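Local coordinates for serine-repeat antigen protein (PDB 3CH3) that is of uncertain catalytic function but is a papain-family, protease-like antigen of the malaria parasite with a noncanonical active-site serine, at residues Q27-T32 against Y100-V105; A197-N202 against N224-Y229; N190-D195 against Y241-C246; A142-R147 against I251-I256. One frame throughout, in Å; residues are numbered along the deposited sequence. Where two conformers were deposited one is given.

Interaction 1 (Q27-T32 against Y100-V105). With 2HP (dihydrogenphosphate ion), chain C.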
loop_
_atom_site.group_PDB
_atom_site.type_symbol
_atom_site.label_atom_id
_atom_site.label_comp_id
_atom_site.label_asym_id
_atom_site.label_seq_id
_atom_site.Cartn_x
_atom_site.Cartn_y
_atom_site.Cartn_z
ATOM N N GLN A 27 -11.394 -4.271 1.113
ATOM C CA GLN A 27 -11.246 -4.965 2.374
ATOM C C GLN A 27 -12.603 -5.306 3.056
ATOM O O GLN A 27 -12.628 -6.085 4.005
ATOM C CB GLN A 27 -10.369 -4.152 3.321
ATOM C CG GLN A 27 -11.045 -2.877 3.846
ATOM C CD GLN A 27 -10.080 -2.005 4.585
ATOM O OE1 GLN A 27 -9.288 -1.271 3.977
ATOM N NE2 GLN A 27 -10.147 -2.050 5.912
ATOM N N GLY A 28 -13.682 -4.661 2.614
ATOM C CA GLY A 28 -15.002 -4.896 3.216
ATOM C C GLY A 28 -15.047 -4.262 4.598
ATOM O O GLY A 28 -14.347 -3.271 4.881
ATOM N N ASN A 29 -15.861 -4.855 5.473
ATOM C CA ASN A 29 -16.123 -4.279 6.771
ATOM C C ASN A 29 -15.265 -4.907 7.866
ATOM O O ASN A 29 -15.783 -5.187 8.942
ATOM C CB ASN A 29 -17.624 -4.395 7.109
ATOM C CG ASN A 29 -18.110 -3.268 7.992
ATOM O OD1 ASN A 29 -17.473 -2.210 8.065
ATOM N ND2 ASN A 29 -19.222 -3.471 8.662
ATOM N N CYS A 30 -14.004 -5.230 7.549
ATOM C CA CYS A 30 -12.991 -5.677 8.531
ATOM C C CYS A 30 -11.788 -4.740 8.494
ATOM O O CYS A 30 -11.584 -4.041 7.509
ATOM C CB CYS A 30 -12.470 -7.111 8.246
ATOM S SG CYS A 30 -13.659 -8.484 8.500
ATOM N N ASP A 31 -11.009 -4.750 9.582
ATOM C CA ASP A 31 -9.908 -3.824 9.747
ATOM C C ASP A 31 -8.682 -4.469 9.160
ATOM O O ASP A 31 -7.701 -4.678 9.850
ATOM C CB ASP A 31 -9.713 -3.506 11.231
ATOM C CG ASP A 31 -10.919 -2.803 11.847
ATOM O OD1 ASP A 31 -11.848 -2.381 11.108
ATOM O OD2 ASP A 31 -10.943 -2.680 13.093
ATOM N N THR A 32 -8.723 -4.763 7.878
ATOM C CA THR A 32 -7.633 -5.540 7.266
ATOM C C THR A 32 -6.812 -4.754 6.259
ATOM O O THR A 32 -6.108 -5.348 5.410
ATOM C CB THR A 32 -8.176 -6.820 6.603
ATOM O OG1 THR A 32 -9.264 -6.490 5.724
ATOM C CG2 THR A 32 -8.666 -7.832 7.700
ATOM N N TYR A 100 -10.853 -13.657 -1.224
ATOM C CA TYR A 100 -11.239 -12.868 -0.067
ATOM C C TYR A 100 -12.721 -12.602 0.008
ATOM O O TYR A 100 -13.354 -12.198 -0.980
ATOM C CB TYR A 100 -10.535 -11.516 -0.086
ATOM C CG TYR A 100 -10.763 -10.669 1.149
ATOM C CD1 TYR A 100 -10.007 -10.890 2.318
ATOM C CD2 TYR A 100 -11.678 -9.611 1.142
ATOM C CE1 TYR A 100 -10.163 -10.085 3.432
ATOM C CE2 TYR A 100 -11.840 -8.806 2.271
ATOM C CZ TYR A 100 -11.079 -9.037 3.389
ATOM O OH TYR A 100 -11.243 -8.241 4.503
ATOM N N ASN A 101 -13.280 -12.853 1.189
ATOM C CA ASN A 101 -14.619 -12.350 1.518
ATOM C C ASN A 101 -14.487 -11.951 2.969
ATOM O O ASN A 101 -14.055 -12.770 3.769
ATOM C CB ASN A 101 -15.705 -13.430 1.313
ATOM C CG ASN A 101 -17.105 -12.878 1.438
ATOM O OD1 ASN A 101 -17.363 -11.981 2.235
ATOM N ND2 ASN A 101 -18.044 -13.435 0.654
ATOM N N TYR A 102 -14.795 -10.699 3.297
ATOM C CA TYR A 102 -14.568 -10.206 4.657
ATOM C C TYR A 102 -15.303 -10.989 5.729
ATOM O O TYR A 102 -14.830 -11.071 6.868
ATOM C CB TYR A 102 -14.855 -8.708 4.776
ATOM C CG TYR A 102 -16.274 -8.293 5.152
ATOM C CD1 TYR A 102 -16.654 -8.197 6.509
ATOM C CD2 TYR A 102 -17.200 -7.955 4.202
ATOM C CE1 TYR A 102 -17.942 -7.777 6.894
ATOM C CE2 TYR A 102 -18.496 -7.529 4.578
ATOM C CZ TYR A 102 -18.858 -7.442 5.916
ATOM O OH TYR A 102 -20.143 -7.017 6.282
ATOM N N VAL A 103 -16.467 -11.553 5.383
ATOM C CA VAL A 103 -17.208 -12.337 6.379
ATOM C C VAL A 103 -16.547 -13.687 6.714
ATOM O O VAL A 103 -16.999 -14.386 7.622
ATOM C CB VAL A 103 -18.688 -12.531 5.994
ATOM C CG1 VAL A 103 -19.343 -11.179 5.728
ATOM C CG2 VAL A 103 -18.829 -13.455 4.798
ATOM N N LYS A 104 -15.495 -14.043 5.967
ATOM C CA LYS A 104 -14.742 -15.280 6.194
ATOM C C LYS A 104 -13.463 -15.059 7.000
ATOM O O LYS A 104 -12.761 -16.024 7.321
ATOM C CB LYS A 104 -14.395 -15.973 4.876
ATOM C CG LYS A 104 -15.592 -16.292 4.025
ATOM C CD LYS A 104 -15.262 -17.292 2.952
ATOM C CE LYS A 104 -16.451 -17.463 2.051
ATOM N NZ LYS A 104 -16.329 -18.704 1.254
ATOM N N VAL A 105 -13.176 -13.797 7.320
ATOM C CA VAL A 105 -12.021 -13.457 8.157
ATOM C C VAL A 105 -12.299 -14.012 9.554
ATOM O O VAL A 105 -13.289 -13.621 10.203
ATOM C CB VAL A 105 -11.769 -11.928 8.224
ATOM C CG1 VAL A 105 -10.645 -11.624 9.281
ATOM C CG2 VAL A 105 -11.435 -11.322 6.832
HETATM P P 2HP C . -8.651 -0.534 9.037
HETATM O O1 2HP C . -10.188 -0.450 8.997
HETATM O O2 2HP C . -8.032 -1.495 8.078
HETATM O O3 2HP C . -8.133 1.132 8.795
HETATM O O4 2HP C . -8.216 -1.138 10.659
#

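Interaction 2 (A197-N202 against N224-Y229). With 2HP (dihydrogenphosphate ion), chain C.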
loop_
_atom_site.group_PDB
_atom_site.type_symbol
_atom_site.label_atom_id
_atom_site.label_comp_id
_atom_site.label_asym_id
_atom_site.label_seq_id
_atom_site.Cartn_x
_atom_site.Cartn_y
_atom_site.Cartn_z
ATOM N N ALA A 197 -2.318 7.620 13.288
ATOM C CA ALA A 197 -2.912 7.081 12.050
ATOM C C ALA A 197 -3.605 5.750 12.415
ATOM O O ALA A 197 -3.418 5.199 13.526
ATOM C CB ALA A 197 -1.828 6.891 10.980
ATOM N N ASP A 198 -4.408 5.238 11.500
ATOM C CA ASP A 198 -5.199 4.037 11.772
ATOM C C ASP A 198 -5.506 3.173 10.532
ATOM O O ASP A 198 -6.193 2.133 10.647
ATOM C CB ASP A 198 -6.496 4.409 12.538
ATOM C CG ASP A 198 -7.458 5.277 11.715
ATOM O OD1 ASP A 198 -7.235 5.458 10.500
ATOM O OD2 ASP A 198 -8.438 5.757 12.302
ATOM N N HIS A 199 -5.019 3.585 9.361
ATOM C CA HIS A 199 -5.450 2.943 8.090
ATOM C C HIS A 199 -4.269 2.904 7.108
ATOM O O HIS A 199 -3.643 3.941 6.824
ATOM C CB HIS A 199 -6.595 3.747 7.486
ATOM C CG HIS A 199 -7.116 3.175 6.205
ATOM N ND1 HIS A 199 -7.785 1.966 6.143
ATOM C CD2 HIS A 199 -7.053 3.643 4.942
ATOM C CE1 HIS A 199 -8.114 1.723 4.885
ATOM N NE2 HIS A 199 -7.695 2.732 4.137
ATOM N N ALA A 200 -3.987 1.721 6.579
ATOM C CA ALA A 200 -2.869 1.530 5.641
ATOM C C ALA A 200 -3.346 1.725 4.204
ATOM O O ALA A 200 -4.414 1.226 3.807
ATOM C CB ALA A 200 -2.224 0.125 5.826
ATOM N N VAL A 201 -2.547 2.456 3.451
ATOM C CA VAL A 201 -2.783 2.709 2.026
ATOM C C VAL A 201 -1.437 2.497 1.319
ATOM O O VAL A 201 -0.459 2.129 1.965
ATOM C CB VAL A 201 -3.326 4.153 1.790
ATOM C CG1 VAL A 201 -4.745 4.272 2.453
ATOM C CG2 VAL A 201 -2.295 5.285 2.246
ATOM N N ASN A 202 -1.372 2.736 0.018
ATOM C CA ASN A 202 -0.071 2.701 -0.663
ATOM C C ASN A 202 0.113 4.012 -1.423
ATOM O O ASN A 202 -0.833 4.475 -2.063
ATOM C CB ASN A 202 -0.026 1.548 -1.675
ATOM C CG ASN A 202 -0.057 0.198 -0.977
ATOM O OD1 ASN A 202 0.957 -0.294 -0.428
ATOM N ND2 ASN A 202 -1.218 -0.377 -0.952
ATOM N N ASN A 224 -6.165 3.045 -2.357
ATOM C CA ASN A 224 -6.849 2.594 -1.155
ATOM C C ASN A 224 -7.442 1.187 -1.419
ATOM O O ASN A 224 -7.476 0.708 -2.585
ATOM C CB ASN A 224 -7.970 3.622 -0.831
ATOM C CG ASN A 224 -8.344 3.676 0.655
ATOM O OD1 ASN A 224 -8.021 2.774 1.425
ATOM N ND2 ASN A 224 -9.118 4.723 1.036
ATOM N N SER A 225 -7.968 0.564 -0.363
ATOM C CA SER A 225 -8.582 -0.790 -0.452
ATOM C C SER A 225 -10.058 -0.741 -0.034
ATOM O O SER A 225 -10.527 -1.591 0.757
ATOM C CB SER A 225 -7.794 -1.792 0.421
ATOM O OG SER A 225 -7.664 -1.307 1.758
ATOM N N TRP A 226 -10.759 0.264 -0.559
ATOM C CA TRP A 226 -12.203 0.458 -0.336
ATOM C C TRP A 226 -12.990 0.219 -1.625
ATOM O O TRP A 226 -14.155 0.678 -1.784
ATOM C CB TRP A 226 -12.503 1.849 0.267
ATOM C CG TRP A 226 -12.037 2.039 1.656
ATOM C CD1 TRP A 226 -11.594 1.073 2.548
ATOM C CD2 TRP A 226 -11.943 3.283 2.324
ATOM N NE1 TRP A 226 -11.208 1.674 3.743
ATOM C CE2 TRP A 226 -11.423 3.031 3.629
ATOM C CE3 TRP A 226 -12.280 4.600 1.957
ATOM C CZ2 TRP A 226 -11.195 4.054 4.549
ATOM C CZ3 TRP A 226 -12.031 5.629 2.868
ATOM C CH2 TRP A 226 -11.503 5.349 4.144
ATOM N N GLY A 227 -12.406 -0.577 -2.522
ATOM C CA GLY A 227 -13.089 -0.898 -3.790
ATOM C C GLY A 227 -12.891 0.180 -4.847
ATOM O O GLY A 227 -12.457 1.333 -4.533
ATOM N N PRO A 228 -13.204 -0.177 -6.108
ATOM C CA PRO A 228 -12.960 0.736 -7.221
ATOM C C PRO A 228 -14.045 1.792 -7.374
ATOM O O PRO A 228 -13.923 2.678 -8.231
ATOM C CB PRO A 228 -12.969 -0.202 -8.437
ATOM C CG PRO A 228 -14.027 -1.245 -8.076
ATOM C CD PRO A 228 -13.797 -1.466 -6.565
ATOM N N TYR A 229 -15.099 1.724 -6.569
ATOM C CA TYR A 229 -16.086 2.785 -6.637
ATOM C C TYR A 229 -15.667 4.016 -5.831
ATOM O O TYR A 229 -15.958 5.150 -6.237
ATOM C CB TYR A 229 -17.500 2.328 -6.272
ATOM C CG TYR A 229 -18.530 3.256 -6.902
ATOM C CD1 TYR A 229 -18.728 3.248 -8.285
ATOM C CD2 TYR A 229 -19.268 4.169 -6.134
ATOM C CE1 TYR A 229 -19.647 4.085 -8.893
ATOM C CE2 TYR A 229 -20.218 5.021 -6.746
ATOM C CZ TYR A 229 -20.387 4.972 -8.130
ATOM O OH TYR A 229 -21.299 5.780 -8.805
HETATM P P 2HP C . -8.651 -0.534 9.037
HETATM O O1 2HP C . -10.188 -0.450 8.997
HETATM O O2 2HP C . -8.032 -1.495 8.078
HETATM O O3 2HP C . -8.133 1.132 8.795
HETATM O O4 2HP C . -8.216 -1.138 10.659
HETATM O O HOH W 1 -5.386 0.339 1.636
#

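Interaction 3 (N190-D195 against Y241-C246). With K (potassium ion), chain B; 2HP (dihydrogenphosphate ion), chain D.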
loop_
_atom_site.group_PDB
_atom_site.type_symbol
_atom_site.label_atom_id
_atom_site.label_comp_id
_atom_site.label_asym_id
_atom_site.label_seq_id
_atom_site.Cartn_x
_atom_site.Cartn_y
_atom_site.Cartn_z
ATOM N N ASN A 190 -6.504 18.627 -0.548
ATOM C CA ASN A 190 -5.523 19.435 0.164
ATOM C C ASN A 190 -5.802 19.192 1.652
ATOM O O ASN A 190 -6.692 19.826 2.216
ATOM C CB ASN A 190 -5.665 20.920 -0.197
ATOM C CG ASN A 190 -4.442 21.724 0.216
ATOM O OD1 ASN A 190 -3.314 21.223 0.211
ATOM N ND2 ASN A 190 -4.672 22.989 0.605
ATOM N N LEU A 191 -5.112 18.207 2.236
ATOM C CA LEU A 191 -5.538 17.617 3.517
ATOM C C LEU A 191 -4.501 17.789 4.597
ATOM O O LEU A 191 -3.291 17.736 4.313
ATOM C CB LEU A 191 -5.742 16.095 3.360
ATOM C CG LEU A 191 -6.751 15.671 2.304
ATOM C CD1 LEU A 191 -6.828 14.179 2.304
ATOM C CD2 LEU A 191 -8.148 16.275 2.579
ATOM N N CYS A 192 -4.955 17.942 5.839
ATOM C CA CYS A 192 -4.043 17.806 6.972
ATOM C C CYS A 192 -4.060 16.383 7.496
ATOM O O CYS A 192 -5.013 15.635 7.249
ATOM C CB CYS A 192 -4.389 18.733 8.127
ATOM S SG CYS A 192 -4.284 20.509 7.806
ATOM N N GLY A 193 -3.007 16.014 8.219
ATOM C CA GLY A 193 -3.006 14.753 8.982
ATOM C C GLY A 193 -3.248 14.947 10.473
ATOM O O GLY A 193 -3.619 16.057 10.928
ATOM N N ASP A 194 -3.056 13.870 11.239
ATOM C CA ASP A 194 -3.240 13.861 12.692
ATOM C C ASP A 194 -1.949 13.411 13.368
ATOM O O ASP A 194 -1.019 12.926 12.707
ATOM C CB ASP A 194 -4.332 12.851 13.095
ATOM C CG ASP A 194 -5.737 13.301 12.749
ATOM O OD1 ASP A 194 -5.948 14.223 11.899
ATOM O OD2 ASP A 194 -6.666 12.715 13.359
ATOM N N ASP A 195 -1.922 13.489 14.698
ATOM C CA ASP A 195 -0.776 13.031 15.456
ATOM C C ASP A 195 -0.610 11.509 15.350
ATOM O O ASP A 195 0.464 10.964 15.621
ATOM C CB ASP A 195 -0.895 13.493 16.932
ATOM C CG ASP A 195 0.445 13.667 17.628
ATOM O OD1 ASP A 195 1.504 13.376 17.044
ATOM O OD2 ASP A 195 0.431 14.120 18.798
ATOM N N TYR A 241 2.182 18.481 0.631
ATOM C CA TYR A 241 2.444 19.379 1.770
ATOM C C TYR A 241 1.151 19.725 2.508
ATOM O O TYR A 241 1.136 19.762 3.754
ATOM C CB TYR A 241 3.106 20.672 1.288
ATOM C CG TYR A 241 4.600 20.550 1.165
ATOM C CD1 TYR A 241 5.166 19.884 0.079
ATOM C CD2 TYR A 241 5.448 21.065 2.147
ATOM C CE1 TYR A 241 6.521 19.725 -0.027
ATOM C CE2 TYR A 241 6.819 20.929 2.039
ATOM C CZ TYR A 241 7.347 20.267 0.943
ATOM O OH TYR A 241 8.682 20.101 0.804
ATOM N N GLY A 242 0.074 19.967 1.762
ATOM C CA GLY A 242 -1.197 20.309 2.382
ATOM C C GLY A 242 -1.288 21.786 2.774
ATOM O O GLY A 242 -0.337 22.569 2.513
ATOM N N PRO A 243 -2.394 22.176 3.438
ATOM C CA PRO A 243 -2.573 23.548 3.930
ATOM C C PRO A 243 -1.410 24.024 4.792
ATOM O O PRO A 243 -0.822 23.230 5.555
ATOM C CB PRO A 243 -3.863 23.442 4.764
ATOM C CG PRO A 243 -4.634 22.337 4.073
ATOM C CD PRO A 243 -3.570 21.327 3.752
ATOM N N THR A 244 -1.074 25.315 4.692
ATOM C CA THR A 244 0.028 25.884 5.467
ATOM C C THR A 244 -0.175 25.633 6.961
ATOM O O THR A 244 0.767 25.313 7.669
ATOM C CB THR A 244 0.159 27.411 5.175
ATOM O OG1 THR A 244 0.222 27.586 3.748
ATOM C CG2 THR A 244 1.387 27.988 5.808
ATOM N N HIS A 245 -1.426 25.719 7.420
ATOM C CA HIS A 245 -1.706 25.635 8.846
ATOM C C HIS A 245 -1.565 24.239 9.492
ATOM O O HIS A 245 -1.570 24.160 10.722
ATOM C CB HIS A 245 -3.105 26.211 9.145
ATOM C CG HIS A 245 -4.200 25.229 8.861
ATOM N ND1 HIS A 245 -4.963 25.272 7.716
ATOM C CD2 HIS A 245 -4.634 24.159 9.564
ATOM C CE1 HIS A 245 -5.825 24.270 7.726
ATOM N NE2 HIS A 245 -5.646 23.578 8.837
ATOM N N CYS A 246 -1.486 23.144 8.706
ATOM C CA CYS A 246 -1.392 21.798 9.310
ATOM C C CYS A 246 -0.171 21.605 10.196
ATOM O O CYS A 246 0.949 21.832 9.761
ATOM C CB CYS A 246 -1.328 20.678 8.254
ATOM S SG CYS A 246 -2.488 20.802 6.944
HETATM K K K B . -6.241 16.882 11.723
HETATM P P 2HP D . -3.528 19.364 12.225
HETATM O O1 2HP D . -4.999 19.242 11.858
HETATM O O2 2HP D . -2.546 18.720 11.195
HETATM O O3 2HP D . -3.333 18.676 13.831
HETATM O O4 2HP D . -3.056 21.052 12.253
HETATM O O HOH W 2 -0.641 17.412 4.836
HETATM O O HOH W 3 -7.013 16.864 9.162
HETATM O O HOH W 4 -5.004 17.069 14.374
HETATM O O HOH W 5 -9.197 15.515 11.668
#

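Interaction 4 (A142-R147 against I251-I256)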
loop_
_atom_site.group_PDB
_atom_site.type_symbol
_atom_site.label_atom_id
_atom_site.label_comp_id
_atom_site.label_asym_id
_atom_site.label_seq_id
_atom_site.Cartn_x
_atom_site.Cartn_y
_atom_site.Cartn_z
ATOM N N ALA A 142 11.202 2.172 8.086
ATOM C CA ALA A 142 10.044 3.046 8.286
ATOM C C ALA A 142 10.494 4.464 8.506
ATOM O O ALA A 142 11.601 4.694 9.023
ATOM C CB ALA A 142 9.171 2.558 9.458
ATOM N N TYR A 143 9.648 5.416 8.076
ATOM C CA TYR A 143 9.948 6.833 8.209
ATOM C C TYR A 143 8.697 7.544 8.706
ATOM O O TYR A 143 7.586 7.194 8.277
ATOM C CB TYR A 143 10.339 7.445 6.864
ATOM C CG TYR A 143 11.562 6.827 6.229
ATOM C CD1 TYR A 143 11.430 5.859 5.233
ATOM C CD2 TYR A 143 12.848 7.215 6.624
ATOM C CE1 TYR A 143 12.562 5.275 4.647
ATOM C CE2 TYR A 143 13.981 6.634 6.043
ATOM C CZ TYR A 143 13.825 5.686 5.050
ATOM O OH TYR A 143 14.964 5.116 4.482
ATOM N N GLU A 144 8.898 8.532 9.585
ATOM C CA GLU A 144 7.787 9.349 10.130
ATOM C C GLU A 144 7.839 10.759 9.562
ATOM O O GLU A 144 8.870 11.432 9.712
ATOM C CB GLU A 144 7.941 9.444 11.662
ATOM C CG GLU A 144 8.063 8.077 12.382
ATOM C CD GLU A 144 7.000 7.093 11.920
ATOM O OE1 GLU A 144 5.790 7.420 12.028
ATOM O OE2 GLU A 144 7.387 5.991 11.455
ATOM N N SER A 145 6.741 11.235 8.951
ATOM C CA SER A 145 6.747 12.593 8.391
ATOM C C SER A 145 7.110 13.636 9.435
ATOM O O SER A 145 7.829 14.598 9.131
ATOM C CB SER A 145 5.396 12.964 7.764
ATOM O OG SER A 145 4.388 12.794 8.722
ATOM N N GLU A 146 6.644 13.447 10.668
ATOM C CA GLU A 146 6.898 14.476 11.678
ATOM C C GLU A 146 8.389 14.626 11.988
ATOM O O GLU A 146 8.824 15.698 12.430
ATOM C CB GLU A 146 6.032 14.291 12.937
ATOM C CG GLU A 146 6.357 13.123 13.821
ATOM C CD GLU A 146 7.574 13.363 14.726
ATOM O OE1 GLU A 146 7.986 14.527 14.939
ATOM O OE2 GLU A 146 8.138 12.375 15.224
ATOM N N ARG A 147 9.168 13.574 11.739
ATOM C CA ARG A 147 10.614 13.659 11.943
ATOM C C ARG A 147 11.320 14.429 10.832
ATOM O O ARG A 147 12.501 14.745 10.952
ATOM C CB ARG A 147 11.195 12.275 12.168
ATOM C CG ARG A 147 10.711 11.746 13.489
ATOM C CD ARG A 147 11.290 10.424 13.864
ATOM N NE ARG A 147 10.450 9.818 14.891
ATOM C CZ ARG A 147 10.506 8.543 15.260
ATOM N NH1 ARG A 147 11.366 7.718 14.678
ATOM N NH2 ARG A 147 9.667 8.087 16.185
ATOM N N ILE A 251 0.319 12.285 5.259
ATOM C CA ILE A 251 1.049 10.986 5.332
ATOM C C ILE A 251 1.749 10.922 6.684
ATOM O O ILE A 251 2.737 11.652 6.921
ATOM C CB ILE A 251 2.064 10.843 4.187
ATOM C CG1 ILE A 251 1.425 10.924 2.777
ATOM C CG2 ILE A 251 2.857 9.492 4.310
ATOM C CD1 ILE A 251 0.309 9.924 2.483
ATOM N N HIS A 252 1.243 10.068 7.582
ATOM C CA HIS A 252 1.808 9.977 8.952
ATOM C C HIS A 252 3.126 9.199 8.928
ATOM O O HIS A 252 4.137 9.635 9.488
ATOM C CB HIS A 252 0.800 9.334 9.915
ATOM C CG HIS A 252 1.262 9.251 11.346
ATOM N ND1 HIS A 252 2.072 8.241 11.797
ATOM C CD2 HIS A 252 0.992 10.029 12.429
ATOM C CE1 HIS A 252 2.316 8.400 13.088
ATOM N NE2 HIS A 252 1.663 9.474 13.502
ATOM N N SER A 253 3.127 8.053 8.256
ATOM C CA SER A 253 4.277 7.193 8.273
ATOM C C SER A 253 4.335 6.473 6.928
ATOM O O SER A 253 3.309 6.269 6.266
ATOM C CB SER A 253 4.130 6.102 9.339
ATOM O OG SER A 253 3.851 6.600 10.639
ATOM N N VAL A 254 5.532 6.042 6.584
ATOM C CA VAL A 254 5.757 5.181 5.421
ATOM C C VAL A 254 6.574 3.965 5.868
ATOM O O VAL A 254 7.429 4.066 6.759
ATOM C CB VAL A 254 6.444 5.977 4.309
ATOM C CG1 VAL A 254 7.067 5.066 3.257
ATOM C CG2 VAL A 254 5.466 6.973 3.669
ATOM N N VAL A 255 6.271 2.811 5.285
ATOM C CA VAL A 255 7.000 1.554 5.556
ATOM C C VAL A 255 7.377 0.958 4.212
ATOM O O VAL A 255 6.574 0.950 3.262
ATOM C CB VAL A 255 6.153 0.519 6.353
ATOM C CG1 VAL A 255 6.910 -0.858 6.476
ATOM C CG2 VAL A 255 5.787 1.072 7.780
ATOM N N ILE A 256 8.614 0.482 4.139
ATOM C CA ILE A 256 9.140 -0.166 2.959
ATOM C C ILE A 256 9.675 -1.546 3.381
ATOM O O ILE A 256 10.396 -1.661 4.371
ATOM C CB ILE A 256 10.268 0.736 2.401
ATOM C CG1 ILE A 256 9.646 2.048 1.875
ATOM C CG2 ILE A 256 11.134 0.020 1.386
ATOM C CD1 ILE A 256 10.411 3.289 2.402
HETATM O O HOH W 6 4.669 11.460 11.575
#

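Interaction 1 (Q27-T32 against Y100-V105)
The phenol oxygen of Y100 joins the two loops by acting as donor and acceptor at once. Y100 OH gives its hydrogen to Q27 O at 2.6 Å, with the carbonyl lying at the edge of the ring and near its plane, and T32 OG1 donates to Y100 OH at 2.9 Å. With CG anti to the backbone N (chi1 -174°), the Y100 ring is carried across to meet T32 coming from the opposite direction.

Y102 makes a second, less polar contact. The backbone N of N29 sits over the centre of one ring face, and N29 CB adds a CH-pi contact at 3.8 Å from the Y102 ring centroid; V103 CG1 packs on the opposite face. C30 reaches the rim of the same ring, C30 SG lying 3.6 Å from Y102 CD1 in a sulfur-aromatic contact, and it also touches V105 CB.

These contacts are backed by a second layer. C30 is fixed by its disulfide to C73. The Q27 amide is held at both ends: Q27 NE2 donates to C30 O at 2.9 Å (162°), while Q27 OE1 is bonded to S225. Q27 NE2 also donates to O2 of the bound phosphate at 3.1 Å. In papain relatives a glutamine at this position forms part of the oxyanion hole, and Q27 is consistent with that place.

Segment 27-32 leads into helix 33-48, whose F36 meets Y100 edge-to-face; in the other loop, Y100 touches A58 and V105 packs on L59 and A62, all of helix 58-63.

Interaction 2 (A197-N202 against N224-Y229)
H199 crosses from strand 199-210 to the loop that carries N224 and W226, its CG anti to the backbone N (chi1 -179°). At the base, H199 CB already lies 3.3 Å from phosphate oxygen O3. One atom past CG, ND1 turns to the same ion: H199 ND1 donates to phosphate O3 at 2.8 Å. H199 CE1, between the two nitrogens, comes within 3.3 Å of W226 NE1. W226 CZ2 stands over one imidazole face toward its rim, nearest NE2; the two rings are inclined at 37°, neither stacked nor perpendicular.

At the tip, H199 NE2 donates to N224 OD1 at 2.7 Å along a nearly straight path (174°), the acceptor lying in the imidazole plane. N224 OD1 is gripped again by S225 N at 2.8 Å, while the methyl V201 CG1 rests against it. One end of the amide is thus bonded to the imidazole, while N224 ND2 lies over the indole of W226, toward its rim. A water bridges A200 O and S225 OG, and S225 OG is bonded as well to Q27.

A histidine linked to an asparagine beside a tryptophan is the signature of the papain-family active site, in which the histidine faces the nucleophile and the asparagine orients it; here S33 is hydrogen-bonded to the same phosphate as H199, consistent with S33 standing in the nucleophile's place.

Interaction 3 (N190-D195 against Y241-C246)
L191 O accepts a hydrogen bond at 2.7 Å from a water that bridges it to Y241 O, and P243 CD and the CA of G242 lie near the same oxygen. Beside this, N190 meets P243 head-on, with N190 ND2 3.5 Å from P243 CG and N190 OD1 3.2 Å from G242 CA. Covalent closure comes from C192 and C246, a left-handed disulfide with a chi3 of -75°. H245 NE2 lies 3.5 Å from C192 SG, the sulfur meeting the imidazole obliquely. C246 is held in place by a type I turn from P243, closed by its N bonding to P243 O.

Farther along, the potassium ion is bound by G193 O at 2.9 Å and D194 OD1 at 2.7 Å, together with a phosphate oxygen, two waters, and a third water at a longer distance. The ion therefore ties the loop to a phosphate that is also held by the backbone N atoms of H247 and F248.

The contact lies at the surface, where the loop after strand 188-189 meets the loop after strand 235-239: L191 packs on V238, and G193 pairs by backbone with F248.

Interaction 4 (A142-R147 against I251-I256)
Y143 and V254 form an antiparallel hydrogen-bonded pair: Y143 N donates to V254 O and V254 N to Y143 O, each at 2.9 Å. Non-hydrogen-bonded pairs flank it, A142 with V255 and E144 with S253, and the axes of strands 142-144 and 253-256 run at 169°. Where the first strand gives way to a 3-10 turn, S145 N still reaches H252 O at 3.1 Å, from above the carbonyl plane.

Polar side chains take over at this end. S145 OG donates to I251 O at 2.7 Å, in the carbonyl plane. S253 OG relays two bonds, accepting from H252 ND1 at 2.7 Å and donating to E144 OE1 at 2.5 Å on the syn side of the carboxylate. E144 reaches it because the chain bends back at CG (chi2 -48°), turning the carboxylate toward S253 across the strands. A water links H252 O to E146 N, and H252 NE2 is engaged by D195 O.

Strand 253-260 runs between strands 140-144 and 169-173 in the barrel-like sheet domain of the papain fold, and H252 and S253 form a classic beta bulge opposite Y172.

Apolar contact divides between the faces. On the side of A142 and E144, A142 CB meets V255 CG2 at 4.1 Å. On the side of Y143 and V254, I256 CD1 comes to the edge of the Y143 ring, 3.7 Å from Y143 CE1; this face packs against helix 152-166, Y143 on I158 and V254 on I159.

Overall arrangement
From the N terminus, interaction 1 is the first to close, joining the loop before helix 33-48 to residues 100-105 around an excursion about half helix, with no strand. The other three follow in series with it and nest like shells: interaction 4 pairs strand 140-144 with strand 253-260, inside its loop interaction 3 fastens 190-195 to 241-246, and innermost interaction 2 brings 197-202 to 224-229. None cross. H252 in interaction 4 links the shells, bonding D195 and packing on A197. Q27 in turn bonds S225, and both interactions 1 and 2 touch one phosphate, so the helical and sheet parts of the fold meet at the active-site cleft.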